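Nonaheme cytochrome c (Desulfovibrio desulfuricans, PDB 1DUW) probably transfers electrons through its covalently bound heme c groups, in a pathway linked to hydrogenase. Local coordinates at residues A[188-193]-A[286-291]; A[30-35]-A[131-136]; A[170-175]-A[220-225]. All blocks are in the same frame, centred on the assembly; numbering follows the deposited sequence.

Interaction 1: residues A[188-193]-A[286-291]. With HEC (heme c), chain H.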
loop_
_atom_site.group_PDB
_atom_site.type_symbol
_atom_site.label_atom_id
_atom_site.label_comp_id
_atom_site.label_asym_id
_atom_site.label_seq_id
_atom_site.Cartn_x
_atom_site.Cartn_y
_atom_site.Cartn_z
ATOM N N ASP A 188 -36.115 6.327 -5.370
ATOM C CA ASP A 188 -37.308 5.949 -6.099
ATOM C C ASP A 188 -38.103 4.886 -5.341
ATOM O O ASP A 188 -39.028 5.241 -4.612
ATOM C CB ASP A 188 -36.914 5.433 -7.490
ATOM C CG ASP A 188 -38.163 5.327 -8.355
ATOM O OD1 ASP A 188 -38.465 4.230 -8.851
ATOM O OD2 ASP A 188 -38.833 6.372 -8.509
ATOM N N LYS A 189 -37.718 3.625 -5.519
ATOM C CA LYS A 189 -38.394 2.531 -4.824
ATOM C C LYS A 189 -38.137 2.570 -3.326
ATOM O O LYS A 189 -38.929 2.135 -2.476
ATOM C CB LYS A 189 -37.927 1.209 -5.428
ATOM C CG LYS A 189 -38.464 -0.025 -4.732
ATOM C CD LYS A 189 -38.223 -1.275 -5.568
ATOM C CE LYS A 189 -38.898 -2.493 -4.953
ATOM N NZ LYS A 189 -38.818 -2.461 -3.462
ATOM N N TYR A 190 -36.976 3.119 -2.939
ATOM C CA TYR A 190 -36.676 3.190 -1.514
ATOM C C TYR A 190 -36.395 4.637 -1.128
ATOM O O TYR A 190 -36.217 5.457 -2.028
ATOM C CB TYR A 190 -35.451 2.362 -1.146
ATOM C CG TYR A 190 -35.527 0.897 -1.480
ATOM C CD1 TYR A 190 -35.148 0.412 -2.725
ATOM C CD2 TYR A 190 -35.982 -0.005 -0.522
ATOM C CE1 TYR A 190 -35.219 -0.936 -3.014
ATOM C CE2 TYR A 190 -36.061 -1.353 -0.800
ATOM C CZ TYR A 190 -35.678 -1.804 -2.047
ATOM O OH TYR A 190 -35.759 -3.148 -2.321
ATOM N N GLU A 191 -36.342 4.886 0.171
ATOM C CA GLU A 191 -36.005 6.201 0.690
ATOM C C GLU A 191 -34.526 6.449 0.389
ATOM O O GLU A 191 -33.836 5.496 0.025
ATOM C CB GLU A 191 -36.185 6.290 2.201
ATOM C CG GLU A 191 -37.566 6.126 2.784
ATOM C CD GLU A 191 -38.561 7.205 2.410
ATOM O OE1 GLU A 191 -38.181 8.281 1.905
ATOM O OE2 GLU A 191 -39.777 6.981 2.627
ATOM N N PRO A 192 -34.010 7.653 0.546
ATOM C CA PRO A 192 -32.576 7.857 0.380
ATOM C C PRO A 192 -31.819 7.040 1.424
ATOM O O PRO A 192 -32.327 6.763 2.521
ATOM C CB PRO A 192 -32.381 9.332 0.741
ATOM C CG PRO A 192 -33.704 9.951 0.397
ATOM C CD PRO A 192 -34.705 8.912 0.858
ATOM N N SER A 193 -30.587 6.669 1.102
ATOM C CA SER A 193 -29.792 5.932 2.099
ATOM C C SER A 193 -29.148 6.986 2.989
ATOM O O SER A 193 -28.324 7.799 2.547
ATOM C CB SER A 193 -28.812 5.005 1.410
ATOM O OG SER A 193 -27.931 4.312 2.270
ATOM N N THR A 286 -31.826 -2.132 5.217
ATOM C CA THR A 286 -30.936 -1.584 6.267
ATOM C C THR A 286 -30.204 -0.378 5.712
ATOM O O THR A 286 -29.918 0.614 6.384
ATOM C CB THR A 286 -29.985 -2.659 6.813
ATOM O OG1 THR A 286 -30.763 -3.674 7.478
ATOM C CG2 THR A 286 -29.037 -2.113 7.866
ATOM N N CYS A 287 -29.906 -0.431 4.416
ATOM C CA CYS A 287 -29.236 0.723 3.803
ATOM C C CYS A 287 -30.218 1.773 3.300
ATOM O O CYS A 287 -29.901 2.964 3.207
ATOM C CB CYS A 287 -28.381 0.253 2.631
ATOM S SG CYS A 287 -26.904 -0.627 3.165
ATOM N N HIS A 288 -31.421 1.329 2.957
ATOM C CA HIS A 288 -32.435 2.282 2.506
ATOM C C HIS A 288 -33.821 1.692 2.741
ATOM O O HIS A 288 -34.234 0.670 2.190
ATOM C CB HIS A 288 -32.212 2.699 1.049
ATOM C CG HIS A 288 -31.834 1.541 0.179
ATOM N ND1 HIS A 288 -32.623 0.419 0.071
ATOM C CD2 HIS A 288 -30.762 1.312 -0.616
ATOM C CE1 HIS A 288 -32.074 -0.460 -0.747
ATOM N NE2 HIS A 288 -30.958 0.077 -1.158
ATOM N N LYS A 289 -34.571 2.364 3.607
ATOM C CA LYS A 289 -35.917 1.911 3.944
ATOM C C LYS A 289 -36.838 1.860 2.740
ATOM O O LYS A 289 -36.864 2.773 1.920
ATOM C CB LYS A 289 -36.520 2.840 5.009
ATOM C CG LYS A 289 -35.779 2.760 6.334
ATOM C CD LYS A 289 -36.135 3.923 7.247
ATOM C CE LYS A 289 -34.888 4.624 7.767
ATOM N NZ LYS A 289 -33.763 3.679 8.004
ATOM N N ALA A 290 -37.624 0.791 2.613
ATOM C CA ALA A 290 -38.541 0.706 1.483
ATOM C C ALA A 290 -39.547 1.852 1.558
ATOM O O ALA A 290 -39.889 2.335 2.635
ATOM C CB ALA A 290 -39.259 -0.631 1.456
ATOM N N ARG A 291 -40.011 2.296 0.393
ATOM C CA ARG A 291 -40.991 3.384 0.382
ATOM C C ARG A 291 -42.372 2.770 0.613
ATOM O O ARG A 291 -42.817 1.925 -0.173
ATOM C CB ARG A 291 -40.910 4.177 -0.916
ATOM C CG ARG A 291 -40.490 5.631 -0.753
ATOM C CD ARG A 291 -39.932 6.212 -2.040
ATOM N NE ARG A 291 -40.705 7.331 -2.557
ATOM C CZ ARG A 291 -40.494 7.998 -3.684
ATOM N NH1 ARG A 291 -39.488 7.689 -4.496
ATOM N NH2 ARG A 291 -41.293 9.006 -4.027
HETATM FE FE HEC H . -29.556 -0.711 -2.710
HETATM C CHA HEC H . -29.969 2.248 -4.444
HETATM C CHB HEC H . -32.211 -2.112 -4.449
HETATM C CHC HEC H . -29.296 -3.589 -0.820
HETATM C CHD HEC H . -27.059 0.760 -0.817
HETATM N NA HEC H . -30.835 -0.062 -4.130
HETATM C C1A HEC H . -30.794 1.182 -4.724
HETATM C C2A HEC H . -31.816 1.217 -5.743
HETATM C C3A HEC H . -32.447 -0.002 -5.745
HETATM C C4A HEC H . -31.819 -0.815 -4.718
HETATM C CMA HEC H . -33.801 -0.341 -6.331
HETATM C CAA HEC H . -32.194 2.500 -6.477
HETATM C CBA HEC H . -32.778 3.626 -5.662
HETATM C CGA HEC H . -34.239 3.444 -5.297
HETATM O O1A HEC H . -35.047 2.921 -6.093
HETATM O O2A HEC H . -34.647 4.125 -4.330
HETATM N NB HEC H . -30.559 -2.470 -2.637
HETATM C C1B HEC H . -31.586 -2.842 -3.466
HETATM C C2B HEC H . -31.961 -4.202 -3.141
HETATM C C3B HEC H . -31.151 -4.629 -2.118
HETATM C C4B HEC H . -30.255 -3.524 -1.808
HETATM C CMB HEC H . -33.225 -4.850 -3.644
HETATM C CAB HEC H . -31.243 -5.883 -1.269
HETATM C CBB HEC H . -31.205 -7.133 -2.153
HETATM N NC HEC H . -28.426 -1.285 -1.132
HETATM C C1C HEC H . -28.468 -2.530 -0.539
HETATM C C2C HEC H . -27.445 -2.572 0.489
HETATM C C3C HEC H . -26.817 -1.351 0.499
HETATM C C4C HEC H . -27.428 -0.537 -0.545
HETATM C CMC HEC H . -27.293 -3.716 1.464
HETATM C CAC HEC H . -25.957 -0.777 1.615
HETATM C CBC HEC H . -24.711 -1.613 1.878
HETATM N ND HEC H . -28.704 1.126 -2.637
HETATM C C1D HEC H . -27.605 1.464 -1.878
HETATM C C2D HEC H . -27.313 2.855 -2.131
HETATM C C3D HEC H . -28.226 3.305 -3.043
HETATM C C4D HEC H . -28.997 2.167 -3.486
HETATM C CMD HEC H . -26.354 3.724 -1.364
HETATM C CAD HEC H . -28.449 4.740 -3.520
HETATM C CBD HEC H . -29.820 5.254 -3.090
HETATM C CGD HEC H . -30.313 6.452 -3.862
HETATM O O1D HEC H . -29.455 7.155 -4.433
HETATM O O2D HEC H . -31.463 6.884 -3.600
HETATM O O HOH W 1 -33.250 5.069 4.593
#
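The Y190 ring has H288 on one face, with H288 ND1 3.3 Å above the ring plane and set toward its rim. In the plane of the Y190 ring, K289 C, A290 N and the heme methyl CMA lie at the edge. The Y190 and H288 rings meet obliquely, their planes at 41°. Y190 chi1 of -58° keeps its CG anti to the carbonyl carbon and turns a ring face to H288 ND1. Heme NB lies at the edge of the H288 ring. H288 NE2 binds the heme iron FE at 2.2 Å.

C284 and C287 are the thioether cysteines of a CXXCH heme c motif in this cytochrome c3-like region. H264 is the second axial ligand, giving bis-histidine iron.

One heme propionate is gripped by three successive backbone N-H groups: D188 N and Y190 N both reach O2A, and K189 N reaches O1A at 2.8 Å. Backbone pairing holds the two segments together. E191 N donates almost straight to K289 O at 2.8 Å, and R291 N donates to K189 O at 3.1 Å. S193 OG donates to C287 O at 2.6 Å, tilted 30° from the carbonyl plane.

Interaction 2: residues A[30-35]-A[131-136]. With HEC (heme c), chain C.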
loop_
_atom_site.group_PDB
_atom_site.type_symbol
_atom_site.label_atom_id
_atom_site.label_comp_id
_atom_site.label_asym_id
_atom_site.label_seq_id
_atom_site.Cartn_x
_atom_site.Cartn_y
_atom_site.Cartn_z
ATOM N N MET A 30 16.855 4.837 -9.028
ATOM C CA MET A 30 15.831 5.219 -8.079
ATOM C C MET A 30 16.579 5.652 -6.810
ATOM O O MET A 30 17.746 5.285 -6.637
ATOM C CB MET A 30 14.896 4.095 -7.665
ATOM C CG MET A 30 14.071 3.490 -8.778
ATOM S SD MET A 30 12.856 4.635 -9.445
ATOM C CE MET A 30 11.717 4.694 -8.050
ATOM N N LYS A 31 15.885 6.399 -5.965
ATOM C CA LYS A 31 16.493 6.796 -4.702
ATOM C C LYS A 31 16.604 5.490 -3.913
ATOM O O LYS A 31 15.610 4.757 -3.925
ATOM C CB LYS A 31 15.631 7.815 -3.981
ATOM C CG LYS A 31 16.126 8.179 -2.589
ATOM C CD LYS A 31 15.202 9.217 -1.969
ATOM C CE LYS A 31 14.922 10.344 -2.962
ATOM N NZ LYS A 31 16.208 11.008 -3.336
ATOM N N PRO A 32 17.738 5.179 -3.320
ATOM C CA PRO A 32 17.873 3.919 -2.569
ATOM C C PRO A 32 16.808 3.786 -1.483
ATOM O O PRO A 32 16.282 4.757 -0.929
ATOM C CB PRO A 32 19.278 4.042 -1.985
ATOM C CG PRO A 32 20.013 4.897 -2.991
ATOM C CD PRO A 32 18.997 5.961 -3.335
ATOM N N ALA A 33 16.491 2.522 -1.202
ATOM C CA ALA A 33 15.470 2.143 -0.235
ATOM C C ALA A 33 16.009 1.901 1.166
ATOM O O ALA A 33 17.057 1.270 1.320
ATOM C CB ALA A 33 14.771 0.868 -0.727
ATOM N N VAL A 34 15.295 2.393 2.169
ATOM C CA VAL A 34 15.769 2.152 3.545
ATOM C C VAL A 34 14.890 1.085 4.189
ATOM O O VAL A 34 13.686 1.227 4.421
ATOM C CB VAL A 34 15.819 3.435 4.384
ATOM C CG1 VAL A 34 15.929 3.107 5.872
ATOM C CG2 VAL A 34 16.997 4.296 3.953
ATOM N N PHE A 35 15.502 -0.069 4.480
ATOM C CA PHE A 35 14.713 -1.169 5.054
ATOM C C PHE A 35 14.840 -1.230 6.575
ATOM O O PHE A 35 15.934 -1.374 7.116
ATOM C CB PHE A 35 15.129 -2.481 4.373
ATOM C CG PHE A 35 14.374 -3.691 4.901
ATOM C CD1 PHE A 35 13.090 -3.975 4.479
ATOM C CD2 PHE A 35 15.000 -4.516 5.822
ATOM C CE1 PHE A 35 12.404 -5.073 4.972
ATOM C CE2 PHE A 35 14.317 -5.611 6.323
ATOM C CZ PHE A 35 13.031 -5.887 5.900
ATOM N N HIS A 131 11.450 4.042 -1.724
ATOM C CA HIS A 131 12.633 4.714 -2.259
ATOM C C HIS A 131 12.791 6.029 -1.539
ATOM O O HIS A 131 12.483 7.077 -2.096
ATOM C CB HIS A 131 12.420 4.955 -3.759
ATOM C CG HIS A 131 12.568 3.642 -4.456
ATOM N ND1 HIS A 131 13.836 3.079 -4.586
ATOM C CD2 HIS A 131 11.688 2.785 -5.010
ATOM C CE1 HIS A 131 13.720 1.927 -5.219
ATOM N NE2 HIS A 131 12.448 1.745 -5.476
ATOM N N ASN A 132 13.220 5.931 -0.293
ATOM C CA ASN A 132 13.249 7.072 0.589
ATOM C C ASN A 132 14.514 7.432 1.322
ATOM O O ASN A 132 14.346 8.163 2.313
ATOM C CB ASN A 132 12.179 6.697 1.672
ATOM C CG ASN A 132 12.631 5.415 2.373
ATOM O OD1 ASN A 132 13.728 4.884 2.159
ATOM N ND2 ASN A 132 11.782 4.897 3.260
ATOM N N VAL A 133 15.689 6.974 0.910
ATOM C CA VAL A 133 16.882 7.308 1.691
ATOM C C VAL A 133 17.018 8.820 1.862
ATOM O O VAL A 133 16.746 9.586 0.941
ATOM C CB VAL A 133 18.182 6.730 1.103
ATOM C CG1 VAL A 133 18.594 7.438 -0.180
ATOM C CG2 VAL A 133 19.312 6.830 2.123
ATOM N N THR A 134 17.426 9.176 3.070
ATOM C CA THR A 134 17.642 10.547 3.478
ATOM C C THR A 134 18.437 11.264 2.405
ATOM O O THR A 134 19.330 10.687 1.780
ATOM C CB THR A 134 18.400 10.626 4.819
ATOM O OG1 THR A 134 18.776 11.979 5.116
ATOM C CG2 THR A 134 19.702 9.835 4.739
ATOM N N SER A 135 18.133 12.541 2.209
ATOM C CA SER A 135 18.840 13.355 1.216
ATOM C C SER A 135 20.253 13.662 1.692
ATOM O O SER A 135 21.067 14.247 0.975
ATOM C CB SER A 135 18.042 14.617 0.901
ATOM O OG SER A 135 17.757 15.353 2.078
ATOM N N SER A 136 20.602 13.253 2.909
ATOM C CA SER A 136 21.944 13.424 3.437
ATOM C C SER A 136 22.881 12.521 2.634
ATOM O O SER A 136 24.087 12.778 2.609
ATOM C CB SER A 136 22.020 13.101 4.930
ATOM O OG SER A 136 21.167 13.968 5.657
HETATM FE FE HEC C . 11.517 -0.102 -6.312
HETATM C CHA HEC C . 14.670 -1.444 -6.764
HETATM C CHB HEC C . 11.613 1.236 -9.493
HETATM C CHC HEC C . 8.297 1.187 -5.910
HETATM C CHD HEC C . 11.383 -1.490 -3.206
HETATM N NA HEC C . 12.863 -0.108 -7.823
HETATM C C1A HEC C . 14.099 -0.705 -7.791
HETATM C C2A HEC C . 14.741 -0.444 -9.057
HETATM C C3A HEC C . 13.889 0.310 -9.826
HETATM C C4A HEC C . 12.692 0.516 -9.040
HETATM C CMA HEC C . 14.036 0.677 -11.288
HETATM C CAA HEC C . 16.077 -1.083 -9.443
HETATM C CBA HEC C . 17.280 -0.230 -9.017
HETATM C CGA HEC C . 17.335 1.089 -9.785
HETATM O O1A HEC C . 17.341 2.155 -9.140
HETATM O O2A HEC C . 17.671 1.023 -10.987
HETATM N NB HEC C . 10.221 0.970 -7.448
HETATM C C1B HEC C . 10.495 1.416 -8.722
HETATM C C2B HEC C . 9.353 2.170 -9.190
HETATM C C3B HEC C . 8.410 2.172 -8.198
HETATM C C4B HEC C . 8.965 1.401 -7.092
HETATM C CMB HEC C . 9.390 2.946 -10.498
HETATM C CAB HEC C . 7.069 2.861 -8.141
HETATM C CBB HEC C . 6.162 2.550 -9.334
HETATM N NC HEC C . 10.126 -0.158 -4.848
HETATM C C1C HEC C . 8.899 0.448 -4.910
HETATM C C2C HEC C . 8.232 0.190 -3.644
HETATM C C3C HEC C . 9.074 -0.559 -2.866
HETATM C C4C HEC C . 10.283 -0.782 -3.623
HETATM C CMC HEC C . 6.742 0.428 -3.526
HETATM C CAC HEC C . 8.825 -1.078 -1.467
HETATM C CBC HEC C . 7.610 -1.964 -1.294
HETATM N ND HEC C . 12.762 -1.238 -5.202
HETATM C C1D HEC C . 12.613 -1.264 -3.810
HETATM C C2D HEC C . 13.814 -1.901 -3.312
HETATM C C3D HEC C . 14.733 -1.926 -4.324
HETATM C C4D HEC C . 14.094 -1.412 -5.510
HETATM C CMD HEC C . 13.976 -2.455 -1.928
HETATM C CAD HEC C . 16.197 -2.342 -4.222
HETATM C CBD HEC C . 17.100 -1.262 -3.640
HETATM C CGD HEC C . 17.265 -0.092 -4.599
HETATM O O1D HEC C . 17.994 -0.241 -5.594
HETATM O O2D HEC C . 16.740 0.998 -4.336
HETATM O O HOH W 2 18.141 10.810 -1.245
HETATM O O HOH W 3 11.923 2.903 5.941
#
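H131 meets M30 over one ring face and K31 at its edge, while its NE2 binds the heme iron at 2.2 Å. It is the histidine of a CXXCH heme c motif that begins at C127, and H81 is the other axial ligand. M30 CB makes a CH-pi contact, 3.7 Å from the centroid of the H131 ring. The M30 chain then bends at chi2 and chi3, so CG and SD lie against the porphyrin and CE returns to H131 CD2. M30 N donates to propionate atom O1A at 2.7 Å.

H131 ND1 donates to K31 O at 2.5 Å, with the acceptor only 9° out of the ring plane. This short bond holds the imidazole against rotation about its iron bond, and may make NE2 a stronger electron donor to the iron.

The next shell holds the neighbouring backbone: V133 N donates to P32 O at 2.9 Å. The V133 side chain packs on its neighbours, with CG1 touching P32 CD and K31 CG. V34 CG2 and V133 CG2 also meet. T162 of helix 152-165 and V15 of strand 14-16 both touch V34 and V133. Strand 33-35 pairs with strand 14-16 in a small antiparallel sheet. N132 has chi1 of 61°, with CG between the backbone N and the carbonyl carbon. This brings its amide oxygen back toward the strand, where V34 N donates to N132 OD1 at 2.9 Å, in the carbonyl plane.

Interaction 3: residues A[170-175]-A[220-225]. With HEC (heme c), chain I.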
loop_
_atom_site.group_PDB
_atom_site.type_symbol
_atom_site.label_atom_id
_atom_site.label_comp_id
_atom_site.label_asym_id
_atom_site.label_seq_id
_atom_site.Cartn_x
_atom_site.Cartn_y
_atom_site.Cartn_z
ATOM N N GLN A 170 -0.412 13.976 8.180
ATOM C CA GLN A 170 -1.575 14.204 9.035
ATOM C C GLN A 170 -2.816 14.031 8.163
ATOM O O GLN A 170 -3.134 14.878 7.319
ATOM C CB GLN A 170 -1.534 15.585 9.677
ATOM C CG GLN A 170 -1.865 15.617 11.161
ATOM C CD GLN A 170 -0.662 16.003 12.002
ATOM O OE1 GLN A 170 -0.585 17.110 12.529
ATOM N NE2 GLN A 170 0.289 15.086 12.150
ATOM N N PRO A 171 -3.545 12.935 8.309
ATOM C CA PRO A 171 -4.722 12.755 7.453
ATOM C C PRO A 171 -5.890 13.642 7.867
ATOM O O PRO A 171 -5.927 14.261 8.925
ATOM C CB PRO A 171 -5.090 11.283 7.683
ATOM C CG PRO A 171 -4.618 11.007 9.072
ATOM C CD PRO A 171 -3.357 11.816 9.248
ATOM N N LEU A 172 -6.882 13.691 6.985
ATOM C CA LEU A 172 -8.084 14.456 7.261
ATOM C C LEU A 172 -8.813 13.713 8.389
ATOM O O LEU A 172 -8.882 12.484 8.317
ATOM C CB LEU A 172 -9.026 14.539 6.077
ATOM C CG LEU A 172 -8.795 15.439 4.880
ATOM C CD1 LEU A 172 -10.129 15.867 4.280
ATOM C CD2 LEU A 172 -7.978 16.677 5.236
ATOM N N THR A 173 -9.338 14.426 9.372
ATOM C CA THR A 173 -10.098 13.756 10.415
ATOM C C THR A 173 -11.484 13.424 9.859
ATOM O O THR A 173 -11.916 14.035 8.871
ATOM C CB THR A 173 -10.311 14.640 11.652
ATOM O OG1 THR A 173 -11.334 15.603 11.345
ATOM C CG2 THR A 173 -9.055 15.420 11.993
ATOM N N ALA A 174 -12.198 12.502 10.509
ATOM C CA ALA A 174 -13.558 12.184 10.045
ATOM C C ALA A 174 -14.455 13.415 10.241
ATOM O O ALA A 174 -15.489 13.569 9.580
ATOM C CB ALA A 174 -14.092 10.939 10.720
ATOM N N MET A 175 -14.036 14.319 11.137
ATOM C CA MET A 175 -14.739 15.577 11.378
ATOM C C MET A 175 -14.486 16.504 10.188
ATOM O O MET A 175 -15.120 17.533 9.957
ATOM C CB MET A 175 -14.297 16.255 12.664
ATOM C CG MET A 175 -14.714 15.566 13.950
ATOM S SD MET A 175 -16.480 15.597 14.299
ATOM C CE MET A 175 -16.909 17.263 13.799
ATOM N N LYS A 220 -0.967 10.990 2.021
ATOM C CA LYS A 220 -1.474 12.323 1.684
ATOM C C LYS A 220 -2.603 12.574 2.681
ATOM O O LYS A 220 -3.249 11.594 3.074
ATOM C CB LYS A 220 -1.941 12.436 0.247
ATOM C CG LYS A 220 -0.873 11.985 -0.749
ATOM C CD LYS A 220 0.081 13.123 -1.056
ATOM C CE LYS A 220 0.823 12.863 -2.363
ATOM N NZ LYS A 220 2.296 13.036 -2.182
ATOM N N PRO A 221 -2.837 13.800 3.101
ATOM C CA PRO A 221 -3.911 14.081 4.064
ATOM C C PRO A 221 -5.262 13.531 3.666
ATOM O O PRO A 221 -6.085 13.135 4.508
ATOM C CB PRO A 221 -3.956 15.622 4.068
ATOM C CG PRO A 221 -2.516 15.987 3.813
ATOM C CD PRO A 221 -2.098 15.027 2.725
ATOM N N GLU A 222 -5.570 13.491 2.375
ATOM C CA GLU A 222 -6.880 12.994 1.991
ATOM C C GLU A 222 -6.900 11.576 1.448
ATOM O O GLU A 222 -7.946 11.185 0.904
ATOM C CB GLU A 222 -7.435 13.885 0.853
ATOM C CG GLU A 222 -7.323 15.366 1.126
ATOM C CD GLU A 222 -6.026 16.005 0.678
ATOM O OE1 GLU A 222 -5.059 15.268 0.390
ATOM O OE2 GLU A 222 -5.978 17.257 0.615
ATOM N N THR A 223 -5.788 10.858 1.542
ATOM C CA THR A 223 -5.752 9.537 0.924
ATOM C C THR A 223 -6.911 8.617 1.229
ATOM O O THR A 223 -7.452 7.956 0.339
ATOM C CB THR A 223 -4.454 8.799 1.343
ATOM O OG1 THR A 223 -3.349 9.574 0.895
ATOM C CG2 THR A 223 -4.425 7.438 0.668
ATOM N N LEU A 224 -7.286 8.574 2.510
ATOM C CA LEU A 224 -8.375 7.662 2.882
ATOM C C LEU A 224 -9.677 8.105 2.259
ATOM O O LEU A 224 -10.536 7.267 1.958
ATOM C CB LEU A 224 -8.365 7.558 4.408
ATOM C CG LEU A 224 -7.061 6.972 4.982
ATOM C CD1 LEU A 224 -7.176 6.753 6.480
ATOM C CD2 LEU A 224 -6.706 5.689 4.232
ATOM N N CYS A 225 -9.852 9.405 2.001
ATOM C CA CYS A 225 -11.086 9.819 1.339
ATOM C C CYS A 225 -11.182 9.205 -0.058
ATOM O O CYS A 225 -12.277 8.903 -0.537
ATOM C CB CYS A 225 -11.161 11.338 1.182
ATOM S SG CYS A 225 -10.851 12.286 2.683
HETATM FE FE HEC I . -17.297 11.039 1.171
HETATM C CHA HEC I . -20.229 12.188 -0.295
HETATM C CHB HEC I . -16.243 14.303 1.635
HETATM C CHC HEC I . -14.384 9.894 2.621
HETATM C CHD HEC I . -18.373 7.816 0.681
HETATM N NA HEC I . -18.062 12.860 0.762
HETATM C C1A HEC I . -19.280 13.076 0.162
HETATM C C2A HEC I . -19.445 14.506 0.059
HETATM C C3A HEC I . -18.343 15.108 0.592
HETATM C C4A HEC I . -17.453 14.061 1.045
HETATM C CMA HEC I . -18.012 16.576 0.687
HETATM C CAA HEC I . -20.798 15.079 -0.357
HETATM C CBA HEC I . -21.626 15.506 0.856
HETATM C CGA HEC I . -22.968 16.062 0.396
HETATM O O1A HEC I . -23.830 16.179 1.295
HETATM O O2A HEC I . -23.230 15.965 -0.827
HETATM N NB HEC I . -15.648 11.910 1.965
HETATM C C1B HEC I . -15.434 13.267 2.047
HETATM C C2B HEC I . -14.146 13.480 2.682
HETATM C C3B HEC I . -13.604 12.250 2.967
HETATM C C4B HEC I . -14.564 11.256 2.514
HETATM C CMB HEC I . -13.527 14.851 2.869
HETATM C CAB HEC I . -12.319 11.919 3.699
HETATM C CBB HEC I . -12.125 12.637 5.025
HETATM N NC HEC I . -16.530 9.218 1.571
HETATM C C1C HEC I . -15.321 8.990 2.166
HETATM C C2C HEC I . -15.182 7.549 2.263
HETATM C C3C HEC I . -16.289 6.971 1.726
HETATM C C4C HEC I . -17.122 8.035 1.202
HETATM C CMC HEC I . -14.021 6.889 2.964
HETATM C CAC HEC I . -16.626 5.510 1.563
HETATM C CBC HEC I . -16.479 4.692 2.855
HETATM N ND HEC I . -18.943 10.174 0.363
HETATM C C1D HEC I . -19.039 8.845 0.026
HETATM C C2D HEC I . -20.356 8.635 -0.545
HETATM C C3D HEC I . -20.997 9.843 -0.557
HETATM C C4D HEC I . -20.070 10.830 -0.068
HETATM C CMD HEC I . -20.925 7.295 -0.921
HETATM C CAD HEC I . -22.168 10.182 -1.488
HETATM C CBD HEC I . -21.715 10.668 -2.864
HETATM C CGD HEC I . -22.833 10.693 -3.883
HETATM O O1D HEC I . -22.601 11.150 -5.035
HETATM O O2D HEC I . -23.918 10.126 -3.603
#
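P221 O takes a hydrogen bond from L172 N and a CA-H...O contact from P171 CA. The bond from L172 N to P221 O is 2.7 Å long, with an angle of 147° at the hydrogen and the donor tilted 21° from the carbonyl plane. The weaker contact, P171 CA to P221 O, is 3.3 Å. The approach is mutual, since Q170 O lies 3.4 Å from P221 CB and also takes a CA-H...O contact from P221 CA. The two segments come close at the prolines, with P171 CA and P221 CA 3.7 Å apart.

P221 sits in a type I beta turn from K220 to T223. K220 O accepts from both T223 N and T223 OG1, which come from the same face of its plane. The turn leads into the CXXCH heme c motif that starts at C225, whose SG is bonded to heme atom CAB. H229 is the axial histidine of that motif. L224 O, just before the motif, accepts from T227 OG1.

L172 lies against both the turn and the heme. With chi1 at -76°, its CG stands anti to the carbonyl carbon and the isobutyl group faces the second segment. L172 CG touches the aliphatic E222 CG at 4.0 Å. L172 CD1 lies 4.0 Å from C225 SG and reaches heme methyl CMB at 3.8 Å, while L172 CB rests near CBB. Further along, A174 packs on M201 and A202 of helix 197-208.

Neither P171 nor P221 has an N-H to give; the one hydrogen bond across the contact comes from L172 N, and the thioether has an apolar neighbour in L172.

From the N terminus, interaction 2 comes first. It joins strand 33-35 to the loop after helix 124-130, closing a loop of 95 residues that carries heme-binding cysteines and histidines. It is complete before the other two open. Interaction 3 ties the loop before strand 181-183, at 170-175, to the turn after helix 212-217. Interaction 1 opens inside that loop, so these two cross. It ties the loop between strands 181-183 and 193-195 to the end of helix 284-287 and the C-terminal tail. Interactions 1 and 2 lie on opposite sides of the chain's centre, with centres 51 Å apart. Each contact serves a different heme.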